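Local coordinates for sorting nexin-3 (Saccharomyces cerevisiae, PDB 1OCS), which binds phosphatidylinositol 3-phosphate and helps retrieve late Golgi membrane proteins from the prevacuolar compartment, at residues K44-N49 / G55-Y60. Numbering follows the deposited sequence.
Sequences KTHIPN and GMFTDY
K44 and D59 form an antiparallel hydrogen-bonded pair near the loop end of the hairpin of strands 36-46 and 57-66: K44 N reaches D59 O at 3.0 Å, and D59 N returns to K44 O. T45 faces T58 in the next, non-hydrogen-bonded pair, CA atoms 4.0 Å apart, and beyond it H46 N donates to F57 O (2.7 Å). On one sheet face the H46 imidazole lies over the F57 ring in an offset stack, centroids 4.4 Å apart and planes at 21°. With H46 CG beside its backbone N (chi1 -56°), the ring edge turns to D59, and NE2 donates in the imidazole plane to D59 OD2 (2.9 Å), meeting the carboxylate from above its plane. R79 makes a salt bridge to the same oxygen. On the opposite face T45 and T58 meet beside F119 and I124. Exchanging the imidazole for an alanine here removes the stacking ring and the NE2 donor, so the F57 ring would probably be freer to turn and D59 OD2 would rely more on R79. F57 also makes a cation-pi contact with R81, which binds the phosphoinositide; the H46 stack is therefore probably a second shell steadying that ring.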
loop_
_atom_site.group_PDB
_atom_site.type_symbol
_atom_site.label_atom_id
_atom_site.label_comp_id
_atom_site.label_asym_id
_atom_site.label_seq_id
_atom_site.Cartn_x
_atom_site.Cartn_y
_atom_site.Cartn_z
ATOM N N LYS A 44 3.764 -1.726 13.033
ATOM C CA LYS A 44 4.178 -1.073 14.268
ATOM C C LYS A 44 3.076 -0.209 14.870
ATOM O O LYS A 44 2.488 0.632 14.191
ATOM C CB LYS A 44 5.414 -0.199 14.023
ATOM C CG LYS A 44 6.719 -0.976 13.881
ATOM C CD LYS A 44 7.838 -0.110 13.294
ATOM C CE LYS A 44 8.158 1.104 14.158
ATOM N NZ LYS A 44 9.149 2.003 13.489
ATOM N N THR A 45 2.795 -0.426 16.149
ATOM C CA THR A 45 1.802 0.378 16.838
ATOM C C THR A 45 2.592 1.391 17.643
ATOM O O THR A 45 3.393 1.031 18.510
ATOM C CB THR A 45 0.925 -0.468 17.759
ATOM O OG1 THR A 45 0.084 -1.299 16.954
ATOM C CG2 THR A 45 0.048 0.424 18.644
ATOM N N HIS A 46 2.374 2.662 17.335
ATOM C CA HIS A 46 3.078 3.748 17.989
ATOM C C HIS A 46 2.424 4.174 19.294
ATOM O O HIS A 46 1.370 4.810 19.306
ATOM C CB HIS A 46 3.184 4.909 17.008
ATOM C CG HIS A 46 3.833 4.521 15.716
ATOM N ND1 HIS A 46 5.196 4.575 15.523
ATOM C CD2 HIS A 46 3.315 3.985 14.586
ATOM C CE1 HIS A 46 5.490 4.089 14.331
ATOM N NE2 HIS A 46 4.365 3.722 13.742
ATOM N N ILE A 47 3.074 3.800 20.389
ATOM C CA ILE A 47 2.607 4.095 21.735
ATOM C C ILE A 47 2.961 5.525 22.139
ATOM O O ILE A 47 4.111 5.947 22.036
ATOM C CB ILE A 47 3.221 3.087 22.738
ATOM C CG1 ILE A 47 2.681 1.683 22.436
ATOM C CG2 ILE A 47 2.912 3.500 24.171
ATOM C CD1 ILE A 47 3.271 0.585 23.297
ATOM N N PRO A 48 1.962 6.295 22.592
ATOM C CA PRO A 48 2.210 7.679 23.003
ATOM C C PRO A 48 3.000 7.732 24.306
ATOM O O PRO A 48 2.761 6.938 25.214
ATOM C CB PRO A 48 0.803 8.244 23.147
ATOM C CG PRO A 48 0.038 7.059 23.650
ATOM C CD PRO A 48 0.542 5.942 22.764
ATOM N N ASN A 49 3.943 8.662 24.387
ATOM C CA ASN A 49 4.758 8.809 25.587
ATOM C C ASN A 49 4.380 10.076 26.349
ATOM O O ASN A 49 4.695 10.215 27.532
ATOM C CB ASN A 49 6.243 8.845 25.216
ATOM C CG ASN A 49 6.695 7.583 24.500
ATOM O OD1 ASN A 49 6.490 6.470 24.989
ATOM N ND2 ASN A 49 7.314 7.752 23.336
ATOM N N GLY A 55 -2.139 10.518 18.691
ATOM C CA GLY A 55 -2.924 9.405 19.183
ATOM C C GLY A 55 -2.306 8.081 18.775
ATOM O O GLY A 55 -1.709 7.969 17.702
ATOM N N MET A 56 -2.439 7.075 19.630
ATOM C CA MET A 56 -1.891 5.755 19.336
ATOM C C MET A 56 -2.403 5.301 17.970
ATOM O O MET A 56 -3.579 5.488 17.645
ATOM C CB MET A 56 -2.315 4.765 20.426
ATOM C CG MET A 56 -1.789 3.349 20.258
ATOM S SD MET A 56 -2.004 2.383 21.776
ATOM C CE MET A 56 -3.748 2.339 21.887
ATOM N N PHE A 57 -1.519 4.713 17.168
ATOM C CA PHE A 57 -1.904 4.253 15.839
ATOM C C PHE A 57 -0.905 3.226 15.328
ATOM O O PHE A 57 0.194 3.091 15.871
ATOM C CB PHE A 57 -1.956 5.443 14.869
ATOM C CG PHE A 57 -0.596 5.915 14.399
ATOM C CD1 PHE A 57 -0.081 5.494 13.173
ATOM C CD2 PHE A 57 0.171 6.776 15.182
ATOM C CE1 PHE A 57 1.176 5.923 12.734
ATOM C CE2 PHE A 57 1.427 7.210 14.755
ATOM C CZ PHE A 57 1.931 6.785 13.528
ATOM N N THR A 58 -1.285 2.487 14.292
ATOM C CA THR A 58 -0.358 1.521 13.727
ATOM C C THR A 58 -0.216 1.715 12.227
ATOM O O THR A 58 -1.160 2.110 11.533
ATOM C CB THR A 58 -0.757 0.040 14.038
ATOM O OG1 THR A 58 -1.082 -0.642 12.828
ATOM C CG2 THR A 58 -1.920 -0.031 14.994
ATOM N N ASP A 59 0.994 1.504 11.732
ATOM C CA ASP A 59 1.219 1.616 10.304
ATOM C C ASP A 59 2.057 0.431 9.866
ATOM O O ASP A 59 2.580 -0.315 10.702
ATOM C CB ASP A 59 1.861 2.962 9.935
ATOM C CG ASP A 59 3.193 3.200 10.615
ATOM O OD1 ASP A 59 3.720 4.318 10.442
ATOM O OD2 ASP A 59 3.709 2.294 11.307
ATOM N N TYR A 60 2.155 0.242 8.558
ATOM C CA TYR A 60 2.877 -0.885 7.999
ATOM C C TYR A 60 3.931 -0.424 7.017
ATOM O O TYR A 60 3.762 0.588 6.339
ATOM C CB TYR A 60 1.891 -1.812 7.282
ATOM C CG TYR A 60 0.689 -2.173 8.128
ATOM C CD1 TYR A 60 -0.306 -1.231 8.398
ATOM C CD2 TYR A 60 0.576 -3.436 8.705
ATOM C CE1 TYR A 60 -1.381 -1.534 9.230
ATOM C CE2 TYR A 60 -0.496 -3.752 9.538
ATOM C CZ TYR A 60 -1.467 -2.796 9.799
ATOM O OH TYR A 60 -2.504 -3.092 10.650
#